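Local coordinates for protein MgGH51 (Meripilus giganteus, PDB 6ZPV) that hydrolyses terminal alpha-L-arabinofuranosidic bonds, probably releasing arabinose from plant cell-wall polysaccharides as a GH51 glycosidase, at residues A[310-315]-A[368-373]; A[318-323]-A[375-380]; A[608-613]-A[620-625]; A[550-555]-A[562-567]. All coordinates share one frame; numbering follows the deposited sequence.

Interaction 1. Residues A[310-315]-A[368-373]. With NAG (2-acetamido-2-deoxy-beta-D-glucopyranose), chain D.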
loop_
_atom_site.group_PDB
_atom_site.type_symbol
_atom_site.label_atom_id
_atom_site.label_comp_id
_atom_site.label_asym_id
_atom_site.label_seq_id
_atom_site.Cartn_x
_atom_site.Cartn_y
_atom_site.Cartn_z
ATOM N N GLN A 310 -17.645 1.577 -19.755
ATOM C CA GLN A 310 -18.751 1.202 -18.861
ATOM C C GLN A 310 -18.224 0.513 -17.600
ATOM O O GLN A 310 -18.773 0.745 -16.511
ATOM C CB GLN A 310 -19.733 0.289 -19.609
ATOM C CG GLN A 310 -20.939 -0.068 -18.728
ATOM C CD GLN A 310 -21.755 1.137 -18.301
ATOM O OE1 GLN A 310 -22.033 1.351 -17.059
ATOM N NE2 GLN A 310 -22.159 1.920 -19.252
ATOM N N GLN A 311 -17.177 -0.312 -17.709
ATOM C CA GLN A 311 -16.637 -0.997 -16.504
ATOM C C GLN A 311 -16.108 0.046 -15.525
ATOM O O GLN A 311 -16.279 -0.141 -14.305
ATOM C CB GLN A 311 -15.582 -1.999 -16.925
ATOM C CG GLN A 311 -15.028 -2.796 -15.742
ATOM C CD GLN A 311 -14.249 -3.995 -16.154
ATOM O OE1 GLN A 311 -13.583 -3.957 -17.230
ATOM N NE2 GLN A 311 -14.236 -5.071 -15.374
ATOM N N ALA A 312 -15.490 1.127 -16.026
ATOM C CA ALA A 312 -15.023 2.187 -15.130
ATOM C C ALA A 312 -16.184 2.946 -14.489
ATOM O O ALA A 312 -16.100 3.309 -13.314
ATOM C CB ALA A 312 -14.128 3.153 -15.889
ATOM N N ILE A 313 -17.271 3.194 -15.243
ATOM C CA ILE A 313 -18.491 3.752 -14.632
ATOM C C ILE A 313 -19.022 2.844 -13.526
ATOM O O ILE A 313 -19.379 3.322 -12.433
ATOM C CB ILE A 313 -19.530 4.036 -15.727
ATOM C CG1 ILE A 313 -19.082 5.182 -16.624
ATOM C CG2 ILE A 313 -20.888 4.326 -15.118
ATOM C CD1 ILE A 313 -19.888 5.358 -17.874
ATOM N N ASP A 314 -19.068 1.538 -13.800
ATOM C CA ASP A 314 -19.524 0.565 -12.801
ATOM C C ASP A 314 -18.666 0.643 -11.541
ATOM O O ASP A 314 -19.200 0.643 -10.423
ATOM C CB ASP A 314 -19.466 -0.847 -13.385
ATOM C CG ASP A 314 -20.394 -1.164 -14.533
ATOM O OD1 ASP A 314 -21.360 -0.410 -14.761
ATOM O OD2 ASP A 314 -20.087 -2.175 -15.224
ATOM N N GLN A 315 -17.344 0.705 -11.713
ATOM C CA GLN A 315 -16.418 0.809 -10.572
ATOM C C GLN A 315 -16.728 2.022 -9.690
ATOM O O GLN A 315 -16.773 1.926 -8.476
ATOM C CB GLN A 315 -14.991 0.878 -11.152
ATOM C CG GLN A 315 -13.899 0.959 -10.093
ATOM C CD GLN A 315 -12.524 1.045 -10.717
ATOM O OE1 GLN A 315 -12.298 0.531 -11.820
ATOM N NE2 GLN A 315 -11.567 1.689 -9.995
ATOM N N THR A 368 -14.888 12.105 -21.248
ATOM C CA THR A 368 -16.175 12.655 -21.706
ATOM C C THR A 368 -17.323 11.841 -21.052
ATOM O O THR A 368 -18.299 12.401 -20.526
ATOM C CB THR A 368 -16.271 12.672 -23.237
ATOM O OG1 THR A 368 -15.240 13.520 -23.753
ATOM C CG2 THR A 368 -17.602 13.186 -23.721
ATOM N N ALA A 369 -17.211 10.504 -21.134
ATOM C CA ALA A 369 -18.257 9.628 -20.563
ATOM C C ALA A 369 -18.325 9.732 -19.039
ATOM O O ALA A 369 -19.425 9.843 -18.457
ATOM C CB ALA A 369 -18.050 8.217 -21.007
ATOM N N LEU A 370 -17.163 9.595 -18.382
ATOM C CA LEU A 370 -17.161 9.543 -16.925
ATOM C C LEU A 370 -17.520 10.901 -16.306
ATOM O O LEU A 370 -18.240 10.940 -15.294
ATOM C CB LEU A 370 -15.808 9.022 -16.429
ATOM C CG LEU A 370 -15.645 7.507 -16.345
ATOM C CD1 LEU A 370 -15.897 6.759 -17.655
ATOM C CD2 LEU A 370 -14.295 7.152 -15.809
ATOM N N GLN A 371 -17.033 12.001 -16.894
ATOM C CA GLN A 371 -17.402 13.313 -16.331
ATOM C C GLN A 371 -18.912 13.560 -16.507
ATOM O O GLN A 371 -19.512 14.179 -15.633
ATOM C CB GLN A 371 -16.600 14.425 -17.007
ATOM C CG GLN A 371 -16.742 15.781 -16.300
ATOM C CD GLN A 371 -15.789 15.929 -15.144
ATOM O OE1 GLN A 371 -14.630 16.333 -15.369
ATOM N NE2 GLN A 371 -16.223 15.518 -13.945
ATOM N N ALA A 372 -19.503 13.104 -17.601
ATOM C CA ALA A 372 -20.960 13.318 -17.773
ATOM C C ALA A 372 -21.724 12.507 -16.728
ATOM O O ALA A 372 -22.752 12.990 -16.212
ATOM C CB ALA A 372 -21.403 12.902 -19.174
ATOM N N GLN A 373 -21.264 11.318 -16.375
ATOM C CA GLN A 373 -21.923 10.535 -15.313
ATOM C C GLN A 373 -21.647 11.134 -13.947
ATOM O O GLN A 373 -22.561 11.088 -13.067
ATOM C CB GLN A 373 -21.370 9.104 -15.319
ATOM C CG GLN A 373 -21.776 8.277 -16.487
ATOM C CD GLN A 373 -23.241 7.955 -16.548
ATOM O OE1 GLN A 373 -23.912 7.764 -15.523
ATOM N NE2 GLN A 373 -23.757 8.251 -17.717
HETATM C C1 NAG D . -16.013 -8.224 -14.452
HETATM C C2 NAG D . -16.118 -9.688 -14.841
HETATM C C3 NAG D . -15.779 -9.833 -16.330
HETATM C C4 NAG D . -16.660 -8.911 -17.178
HETATM C C5 NAG D . -16.512 -7.463 -16.668
HETATM C C6 NAG D . -17.454 -6.475 -17.420
HETATM C C7 NAG D . -15.779 -11.494 -13.234
HETATM C C8 NAG D . -14.805 -12.320 -12.472
HETATM N N2 NAG D . -15.264 -10.556 -14.042
HETATM O O3 NAG D . -15.956 -11.214 -16.762
HETATM O O4 NAG D . -16.170 -8.967 -18.529
HETATM O O5 NAG D . -16.910 -7.442 -15.307
HETATM O O6 NAG D . -17.255 -5.091 -16.985
HETATM O O7 NAG D . -16.939 -11.715 -13.194
#
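Two helices on the outside of the catalytic barrel, 306-320 and 359-373, pack through Ile313 and Ala312 on one and Leu370 and Gln373 on the other. The axes of the two segments approach to 10.0 Å and cross at -31°, with their N-to-C directions running the same general way. Ile313 CG1 meets Leu370 CD1 at 3.7 Å, the two side chains lying obliquely across each other. The tip of Ile313 goes elsewhere: Ile313 CD1 rests on Gln373 CG at 3.7 Å, the side chains at roughly a right angle. Leu370 CD2 reaches Ala312 CB at 4.0 Å; because Leu370 was modelled in two conformers, its contacts hold for one of them. Both helices belong to a (beta/alpha)8 barrel, each following a strand of the parallel sheet; strand 284-289 lies beneath Ala312, strand 378-381 beneath Leu370. Gln311 leaves helix 306-320 on the flank turned from this packing, its chain extended with CG anti to the backbone N (chi1 -177°). There its amide is held fast: NE2 donates to Gln243 and Asn245, and OE1 accepts from Arg241. The sugar NAG lies against that side chain, its O6 3.3 Å from Gln311 CD and its C5 3.5 Å from Gln311 NE2.

Interaction 2. Residues A[318-323]-A[375-380]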
loop_
_atom_site.group_PDB
_atom_site.type_symbol
_atom_site.label_atom_id
_atom_site.label_comp_id
_atom_site.label_asym_id
_atom_site.label_seq_id
_atom_site.Cartn_x
_atom_site.Cartn_y
_atom_site.Cartn_z
ATOM N N PHE A 318 -20.005 1.626 -7.786
ATOM C CA PHE A 318 -19.831 0.806 -6.591
ATOM C C PHE A 318 -19.454 1.726 -5.419
ATOM O O PHE A 318 -19.923 1.508 -4.279
ATOM C CB PHE A 318 -18.779 -0.286 -6.791
ATOM C CG PHE A 318 -18.633 -1.167 -5.575
ATOM C CD1 PHE A 318 -19.515 -2.202 -5.348
ATOM C CD2 PHE A 318 -17.645 -0.929 -4.612
ATOM C CE1 PHE A 318 -19.413 -3.027 -4.255
ATOM C CE2 PHE A 318 -17.526 -1.773 -3.508
ATOM C CZ PHE A 318 -18.418 -2.813 -3.334
ATOM N N VAL A 319 -18.555 2.672 -5.627
ATOM C CA VAL A 319 -18.030 3.560 -4.569
ATOM C C VAL A 319 -19.108 4.522 -4.093
ATOM O O VAL A 319 -19.294 4.690 -2.864
ATOM C CB VAL A 319 -16.760 4.285 -5.032
ATOM C CG1 VAL A 319 -16.212 5.095 -3.877
ATOM C CG2 VAL A 319 -15.706 3.334 -5.573
ATOM N N ILE A 320 -19.782 5.225 -5.037
ATOM C CA ILE A 320 -20.586 6.431 -4.700
ATOM C C ILE A 320 -22.047 6.371 -5.126
ATOM O O ILE A 320 -22.799 7.281 -4.762
ATOM C CB ILE A 320 -19.965 7.709 -5.272
ATOM C CG1 ILE A 320 -20.046 7.787 -6.807
ATOM C CG2 ILE A 320 -18.569 7.911 -4.763
ATOM C CD1 ILE A 320 -19.577 9.105 -7.337
ATOM N N GLY A 321 -22.436 5.400 -5.940
ATOM C CA GLY A 321 -23.778 5.521 -6.552
ATOM C C GLY A 321 -24.885 5.289 -5.553
ATOM O O GLY A 321 -24.703 4.601 -4.549
ATOM N N ASP A 322 -26.051 5.799 -5.882
ATOM C CA ASP A 322 -27.300 5.494 -5.150
ATOM C C ASP A 322 -27.638 4.039 -5.401
ATOM O O ASP A 322 -27.798 3.651 -6.561
ATOM C CB ASP A 322 -28.356 6.426 -5.693
ATOM C CG ASP A 322 -29.748 6.266 -5.105
ATOM O OD1 ASP A 322 -30.021 5.257 -4.448
ATOM O OD2 ASP A 322 -30.557 7.182 -5.323
ATOM N N PRO A 323 -27.801 3.231 -4.348
ATOM C CA PRO A 323 -28.151 1.819 -4.541
ATOM C C PRO A 323 -29.397 1.545 -5.364
ATOM O O PRO A 323 -29.491 0.463 -5.969
ATOM C CB PRO A 323 -28.314 1.277 -3.130
ATOM C CG PRO A 323 -27.445 2.201 -2.330
ATOM C CD PRO A 323 -27.649 3.573 -2.929
ATOM N N PRO A 375 -20.314 14.573 -12.718
ATOM C CA PRO A 375 -19.842 15.959 -12.977
ATOM C C PRO A 375 -18.988 16.494 -11.829
ATOM O O PRO A 375 -18.237 17.437 -11.988
ATOM C CB PRO A 375 -21.102 16.759 -13.110
ATOM C CG PRO A 375 -22.189 15.789 -13.300
ATOM C CD PRO A 375 -21.766 14.455 -12.875
ATOM N N GLN A 376 -19.157 15.918 -10.621
ATOM C CA GLN A 376 -18.500 16.397 -9.380
ATOM C C GLN A 376 -17.105 15.813 -9.174
ATOM O O GLN A 376 -16.401 16.291 -8.284
ATOM C CB GLN A 376 -19.369 16.086 -8.164
ATOM C CG GLN A 376 -19.381 14.638 -7.713
ATOM C CD GLN A 376 -20.315 13.708 -8.511
ATOM O OE1 GLN A 376 -20.841 13.976 -9.616
ATOM N NE2 GLN A 376 -20.540 12.530 -7.939
ATOM N N ILE A 377 -16.662 14.820 -9.940
ATOM C CA ILE A 377 -15.336 14.187 -9.780
ATOM C C ILE A 377 -14.265 14.934 -10.563
ATOM O O ILE A 377 -14.545 15.419 -11.647
ATOM C CB ILE A 377 -15.378 12.709 -10.157
ATOM C CG1 ILE A 377 -16.252 11.964 -9.143
ATOM C CG2 ILE A 377 -13.982 12.106 -10.243
ATOM C CD1 ILE A 377 -16.365 10.472 -9.451
ATOM N N ARG A 378 -13.083 15.082 -9.984
ATOM C CA ARG A 378 -11.956 15.668 -10.696
ATOM C C ARG A 378 -11.099 14.555 -11.295
ATOM O O ARG A 378 -10.596 13.689 -10.577
ATOM C CB ARG A 378 -11.118 16.556 -9.772
ATOM C CG ARG A 378 -10.126 17.461 -10.472
ATOM C CD ARG A 378 -9.241 18.244 -9.507
ATOM N NE ARG A 378 -8.537 19.353 -10.142
ATOM C CZ ARG A 378 -8.815 20.634 -9.999
ATOM N NH1 ARG A 378 -9.893 21.041 -9.331
ATOM N NH2 ARG A 378 -8.031 21.535 -10.638
ATOM N N PHE A 379 -10.931 14.566 -12.606
ATOM C CA PHE A 379 -10.194 13.532 -13.333
ATOM C C PHE A 379 -8.753 13.942 -13.559
ATOM O O PHE A 379 -8.460 15.056 -14.032
ATOM C CB PHE A 379 -10.900 13.163 -14.646
ATOM C CG PHE A 379 -12.219 12.455 -14.385
ATOM C CD1 PHE A 379 -12.225 11.084 -14.130
ATOM C CD2 PHE A 379 -13.405 13.145 -14.277
ATOM C CE1 PHE A 379 -13.399 10.419 -13.802
ATOM C CE2 PHE A 379 -14.569 12.488 -13.914
ATOM C CZ PHE A 379 -14.571 11.137 -13.668
ATOM N N ILE A 380 -7.827 13.024 -13.286
ATOM C CA ILE A 380 -6.370 13.296 -13.331
ATOM C C ILE A 380 -5.759 12.572 -14.532
ATOM O O ILE A 380 -5.904 11.336 -14.661
ATOM C CB ILE A 380 -5.709 12.831 -12.023
ATOM C CG1 ILE A 380 -6.360 13.402 -10.773
ATOM C CG2 ILE A 380 -4.247 13.113 -12.080
ATOM C CD1 ILE A 380 -6.044 12.692 -9.510
#
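The carboxamide of Gln376 meets Ile320 with its nitrogen end: NE2 comes to 3.6 Å from Ile320 CD1, while OE1 points to the far side. The other flat group nearby, the Phe379 ring, carries Ile377 CG2 on one face, 3.6 Å above the plane and displaced toward the rim; Leu370, Gln371, Val346, Val348 and Trp363 also touch Phe379. In the (beta/alpha)8 barrel this is the place where helix 306-320 ends beside the turn leading from helix 359-373 into strand 378-381. By the topology of such barrels, the entry to a strand lies at the end opposite the catalytic one. Ile320 is the last helical residue, and Gly321 is the first to leave helical backbone angles. Arg332 of helix 327-334 donates to Phe318 O and Gly321 O at this helix end.

Across the contact, Ile320 and Ile377 reach toward each other tip to tip, with their CD1 atoms 4.1 Å apart. Ile320 CG1 lies between the backbone N and the carbonyl carbon (chi1 69°), and from there the extended chain sends CD1 out to both partners. Leu343 and Phe374 pack on Ile320 as well. Only 82 Å² is buried between the segments, so the evidence is for a light touch. Gln376 is exposed and also meets a crystal neighbour, so its conformation may owe something to the lattice. In the model the bend at chi2 (-81°) swings the carboxamide toward helix 306-320, and its turn about chi3 puts NE2 on the side of Ile320 CD1.

Interaction 3. Residues A[608-613]-A[620-625]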
loop_
_atom_site.group_PDB
_atom_site.type_symbol
_atom_site.label_atom_id
_atom_site.label_comp_id
_atom_site.label_asym_id
_atom_site.label_seq_id
_atom_site.Cartn_x
_atom_site.Cartn_y
_atom_site.Cartn_z
ATOM N N LYS A 608 9.834 36.230 19.168
ATOM C CA LYS A 608 9.791 36.910 17.868
ATOM C C LYS A 608 11.090 36.775 17.113
ATOM O O LYS A 608 11.054 37.003 15.878
ATOM C CB LYS A 608 9.332 38.360 18.012
ATOM C CG LYS A 608 7.840 38.502 18.255
ATOM C CD LYS A 608 7.341 39.893 18.521
ATOM C CE LYS A 608 5.847 39.965 18.582
ATOM N NZ LYS A 608 5.402 41.379 18.789
ATOM N N THR A 609 12.194 36.510 17.796
ATOM C CA THR A 609 13.479 36.242 17.129
ATOM C C THR A 609 14.064 35.018 17.818
ATOM O O THR A 609 14.200 35.027 19.072
ATOM C CB THR A 609 14.457 37.453 17.253
ATOM O OG1 THR A 609 13.840 38.606 16.675
ATOM C CG2 THR A 609 15.764 37.157 16.553
ATOM N N PHE A 610 14.517 34.023 17.062
ATOM C CA PHE A 610 15.214 32.882 17.656
ATOM C C PHE A 610 16.101 32.251 16.610
ATOM O O PHE A 610 15.848 32.473 15.391
ATOM C CB PHE A 610 14.215 31.932 18.339
ATOM C CG PHE A 610 13.244 31.268 17.394
ATOM C CD1 PHE A 610 12.065 31.885 17.136
ATOM C CD2 PHE A 610 13.526 30.076 16.772
ATOM C CE1 PHE A 610 11.147 31.311 16.313
ATOM C CE2 PHE A 610 12.597 29.509 15.932
ATOM C CZ PHE A 610 11.414 30.156 15.670
ATOM N N THR A 611 17.041 31.462 17.057
ATOM C CA THR A 611 18.051 30.885 16.165
ATOM C C THR A 611 18.034 29.376 16.288
ATOM O O THR A 611 17.972 28.851 17.402
ATOM C CB THR A 611 19.425 31.496 16.479
ATOM O OG1 THR A 611 19.349 32.909 16.312
ATOM C CG2 THR A 611 20.517 30.890 15.648
ATOM N N TYR A 612 18.168 28.690 15.158
ATOM C CA TYR A 612 18.269 27.222 15.139
ATOM C C TYR A 612 19.512 26.817 14.355
ATOM O O TYR A 612 19.697 27.325 13.217
ATOM C CB TYR A 612 17.009 26.597 14.506
ATOM C CG TYR A 612 17.088 25.090 14.452
ATOM C CD1 TYR A 612 17.171 24.333 15.608
ATOM C CD2 TYR A 612 17.073 24.413 13.249
ATOM C CE1 TYR A 612 17.232 22.969 15.556
ATOM C CE2 TYR A 612 17.128 23.042 13.170
ATOM C CZ TYR A 612 17.218 22.304 14.351
ATOM O OH TYR A 612 17.290 20.935 14.338
ATOM N N ASN A 613 20.301 25.906 14.900
ATOM C CA ASN A 613 21.430 25.324 14.193
ATOM C C ASN A 613 20.986 23.995 13.591
ATOM O O ASN A 613 20.779 23.029 14.319
ATOM C CB ASN A 613 22.657 25.123 15.092
ATOM C CG ASN A 613 23.886 24.614 14.316
ATOM O OD1 ASN A 613 23.978 24.486 13.040
ATOM N ND2 ASN A 613 24.939 24.297 15.058
ATOM N N SER A 620 13.992 18.982 10.399
ATOM C CA SER A 620 13.581 19.555 11.689
ATOM C C SER A 620 12.218 20.196 11.546
ATOM O O SER A 620 11.921 20.813 10.504
ATOM C CB SER A 620 14.582 20.556 12.219
ATOM O OG SER A 620 15.903 20.012 12.247
ATOM N N VAL A 621 11.451 20.171 12.618
ATOM C CA VAL A 621 10.174 20.916 12.697
ATOM C C VAL A 621 10.190 21.685 14.013
ATOM O O VAL A 621 10.324 21.065 15.085
ATOM C CB VAL A 621 8.954 19.997 12.667
ATOM C CG1 VAL A 621 7.677 20.832 12.720
ATOM C CG2 VAL A 621 8.994 19.087 11.444
ATOM N N ILE A 622 10.024 22.987 13.915
ATOM C CA ILE A 622 9.868 23.860 15.088
ATOM C C ILE A 622 8.418 24.307 15.087
ATOM O O ILE A 622 7.947 24.873 14.066
ATOM C CB ILE A 622 10.841 25.060 15.081
ATOM C CG1 ILE A 622 12.260 24.536 15.195
ATOM C CG2 ILE A 622 10.481 26.010 16.239
ATOM C CD1 ILE A 622 13.347 25.611 15.025
ATOM N N THR A 623 7.686 24.091 16.192
ATOM C CA THR A 623 6.281 24.504 16.310
ATOM C C THR A 623 6.177 25.574 17.384
ATOM O O THR A 623 6.523 25.306 18.561
ATOM C CB THR A 623 5.377 23.323 16.625
ATOM O OG1 THR A 623 5.570 22.296 15.634
ATOM C CG2 THR A 623 3.930 23.734 16.652
ATOM N N VAL A 624 5.651 26.719 17.017
ATOM C CA VAL A 624 5.367 27.830 17.952
ATOM C C VAL A 624 3.900 28.216 17.771
ATOM O O VAL A 624 3.248 27.764 16.818
ATOM C CB VAL A 624 6.312 29.025 17.673
ATOM C CG1 VAL A 624 7.726 28.640 18.027
ATOM C CG2 VAL A 624 6.214 29.599 16.279
ATOM N N THR A 625 3.383 29.053 18.637
ATOM C CA THR A 625 2.052 29.664 18.457
ATOM C C THR A 625 2.264 31.108 18.020
ATOM O O THR A 625 3.000 31.835 18.682
ATOM C CB THR A 625 1.178 29.502 19.677
ATOM O OG1 THR A 625 1.062 28.109 19.972
ATOM C CG2 THR A 625 -0.180 30.075 19.462
#
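Tyr612 spans the gap to strand 618-625 atom by atom. Its CB and CG each lie 3.8 Å from Ile622 CD1, the methyl coming at the ring obliquely; ring atom CD1 of Tyr612 is only slightly farther from the same methyl. Along the other side of the ring, Tyr612 CE2 is 3.4 Å from Ser620 OG. At the tip, Tyr612 OH and Ser620 OG share a hydrogen bond of 2.7 Å in which either could donate. The serine oxygen sits at the ring edge, near the ring plane. CG of Tyr612 stands anti to the backbone N (chi1 179°), which extends the ring across to the facing strand. Tyr612 and Ser620 are both buried residues, and the bond gives each hydroxyl a partner there. A phenylalanine here, lacking the hydroxyl, would probably leave Ser620 OG without this partner between the sheets. Next to this ring, Phe610 offers the edge of its own to Ile622: Phe610 CE2 is 4.1 Å from Ile622 CD1, the two side chains sliding past each other in opposite directions. The strand axes run 10.3 Å apart at 161°, the spacing of two sheets packed face to face. Strand 609-614 borders 560-565 in one layer, while strand 618-625 lies between 547-554 and 575-582 in the other, with Leu578, Val580 and Ile552 also packed on Tyr612.

Interaction 4. Residues A[550-555]-A[562-567]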
loop_
_atom_site.group_PDB
_atom_site.type_symbol
_atom_site.label_atom_id
_atom_site.label_comp_id
_atom_site.label_asym_id
_atom_site.label_seq_id
_atom_site.Cartn_x
_atom_site.Cartn_y
_atom_site.Cartn_z
ATOM N N ILE A 550 7.362 25.282 11.356
ATOM C CA ILE A 550 8.550 25.675 10.598
ATOM C C ILE A 550 9.322 24.426 10.275
ATOM O O ILE A 550 9.921 23.799 11.160
ATOM C CB ILE A 550 9.385 26.691 11.395
ATOM C CG1 ILE A 550 8.605 27.921 11.805
ATOM C CG2 ILE A 550 10.642 27.031 10.618
ATOM C CD1 ILE A 550 9.272 28.763 12.871
ATOM N N LYS A 551 9.263 23.985 9.011
ATOM C CA LYS A 551 9.915 22.733 8.560
ATOM C C LYS A 551 11.192 23.071 7.832
ATOM O O LYS A 551 11.159 23.919 6.941
ATOM C CB LYS A 551 8.900 21.916 7.714
ATOM C CG LYS A 551 7.681 21.488 8.506
ATOM C CD LYS A 551 6.897 20.354 7.981
ATOM C CE LYS A 551 6.114 20.689 6.761
ATOM N NZ LYS A 551 4.565 20.667 6.995
ATOM N N ILE A 552 12.279 22.426 8.234
ATOM C CA ILE A 552 13.629 22.799 7.776
ATOM C C ILE A 552 14.364 21.545 7.325
ATOM O O ILE A 552 14.533 20.581 8.120
ATOM C CB ILE A 552 14.426 23.445 8.909
ATOM C CG1 ILE A 552 13.665 24.608 9.555
ATOM C CG2 ILE A 552 15.802 23.871 8.414
ATOM C CD1 ILE A 552 14.171 25.021 10.922
ATOM N N ALA A 553 14.823 21.538 6.085
ATOM C CA ALA A 553 15.624 20.446 5.532
ATOM C C ALA A 553 17.039 20.960 5.289
ATOM O O ALA A 553 17.222 21.861 4.475
ATOM C CB ALA A 553 14.994 19.908 4.255
ATOM N N ASN A 554 18.005 20.331 5.949
ATOM C CA ASN A 554 19.429 20.544 5.637
ATOM C C ASN A 554 19.889 19.285 4.932
ATOM O O ASN A 554 20.161 18.292 5.581
ATOM C CB ASN A 554 20.265 20.893 6.857
ATOM C CG ASN A 554 21.687 21.218 6.493
ATOM O OD1 ASN A 554 22.079 21.033 5.317
ATOM N ND2 ASN A 554 22.465 21.720 7.449
ATOM N N ALA A 555 19.914 19.325 3.585
ATOM C CA ALA A 555 20.200 18.145 2.759
ATOM C C ALA A 555 21.658 18.030 2.420
ATOM O O ALA A 555 22.013 17.136 1.557
ATOM C CB ALA A 555 19.374 18.174 1.476
ATOM N N LEU A 562 19.996 29.273 11.171
ATOM C CA LEU A 562 18.916 30.093 10.700
ATOM C C LEU A 562 18.483 30.999 11.822
ATOM O O LEU A 562 18.209 30.525 12.911
ATOM C CB LEU A 562 17.727 29.242 10.234
ATOM C CG LEU A 562 18.084 28.172 9.182
ATOM C CD1 LEU A 562 18.365 26.842 9.837
ATOM C CD2 LEU A 562 16.983 27.989 8.141
ATOM N N THR A 563 18.376 32.290 11.531
ATOM C CA THR A 563 17.833 33.261 12.453
ATOM C C THR A 563 16.405 33.575 11.978
ATOM O O THR A 563 16.247 34.215 10.935
ATOM C CB THR A 563 18.672 34.562 12.451
ATOM O OG1 THR A 563 20.081 34.300 12.630
ATOM C CG2 THR A 563 18.118 35.517 13.491
ATOM N N PHE A 564 15.421 33.077 12.711
ATOM C CA PHE A 564 14.014 33.326 12.375
ATOM C C PHE A 564 13.570 34.649 12.933
ATOM O O PHE A 564 13.750 34.911 14.141
ATOM C CB PHE A 564 13.149 32.180 12.888
ATOM C CG PHE A 564 13.366 30.917 12.108
ATOM C CD1 PHE A 564 12.848 30.778 10.805
ATOM C CD2 PHE A 564 14.150 29.899 12.607
ATOM C CE1 PHE A 564 13.114 29.622 10.097
ATOM C CE2 PHE A 564 14.395 28.756 11.873
ATOM C CZ PHE A 564 13.890 28.615 10.612
ATOM N N GLN A 565 12.963 35.455 12.073
ATOM C CA GLN A 565 12.423 36.781 12.427
ATOM C C GLN A 565 10.921 36.748 12.217
ATOM O O GLN A 565 10.452 36.686 11.074
ATOM C CB GLN A 565 13.086 37.886 11.607
ATOM C CG GLN A 565 14.532 38.074 11.887
ATOM C CD GLN A 565 14.883 38.656 13.234
ATOM O OE1 GLN A 565 13.988 38.980 14.002
ATOM N NE2 GLN A 565 16.173 38.924 13.445
ATOM N N LEU A 566 10.201 36.777 13.321
ATOM C CA LEU A 566 8.727 36.741 13.399
ATOM C C LEU A 566 8.228 38.054 14.011
ATOM O O LEU A 566 7.069 38.094 14.568
ATOM C CB LEU A 566 8.257 35.535 14.196
ATOM C CG LEU A 566 8.315 34.186 13.448
ATOM C CD1 LEU A 566 9.707 33.678 13.309
ATOM C CD2 LEU A 566 7.449 33.192 14.100
ATOM N N THR A 567 8.981 39.142 13.854
ATOM C CA THR A 567 8.586 40.421 14.471
ATOM C C THR A 567 7.339 41.034 13.811
ATOM O O THR A 567 6.765 41.941 14.419
ATOM C CB THR A 567 9.757 41.384 14.383
ATOM O OG1 THR A 567 10.150 41.570 13.046
ATOM C CG2 THR A 567 10.907 40.905 15.248
#
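Lys551 NZ, on the residue between the contacting Ile550 and Ile552, is gripped by three oxygens: a salt bridge to Glu468 and hydrogen bonds to Phe515 O and Asn518 O. Strand alternation explains the division, since Lys551 points away from segment 562-567 while its two neighbours point toward it. Those isoleucines converge on the end of the Phe564 ring. Ile550 CG2 is 3.6 Å from both Phe564 CZ and Phe564 CE1, and Ile552 CD1 is 3.6 Å from the same CZ; both methyls approach the ring obliquely. Ile552 has CG1 anti to the carbonyl carbon (chi1 -53°), which directs the CG1 arm, ending in CD1, to the ring and leaves Ile552 CG2 facing Leu562 CD1, 4.2 Å away. An alanine in place of Ile552 removes both methyls and would probably open a gap beside Leu562 and leave the Phe564 ring freer to shift. Val3 of strand 2-4 also packs on Leu562 and Phe564, and Phe610 meets the Phe564 ring with planes at about 35°. The strand axes stand 11.6 Å apart and nearly antiparallel (161°), a spacing that fits successive strands lying in facing layers, as in a beta-sandwich.

Interactions 1 and 2 are adjoining parts of the barrel wall, with centres 9 Å apart and helix 306-320 in common. They are joined directly: Gln371 NE2 probably donates to Ile377 O at 2.8 Å, and Leu370 CB packs on Phe379 CZ at 3.7 Å. Interactions 3 and 4 have centres 6 Å apart in the C-terminal sandwich and pair the same two sheets; Thr609 OG1 and Gln565 OE1, 2.7 Å apart, probably hydrogen-bond between them. The two regions are separate, the nearest atoms of interactions 2 and 4 being about 21 Å apart and the centres of 1 and 3 about 49 Å. Of the residues that line the several glycan sites, these segments hold Gln311 alone, in interaction 1.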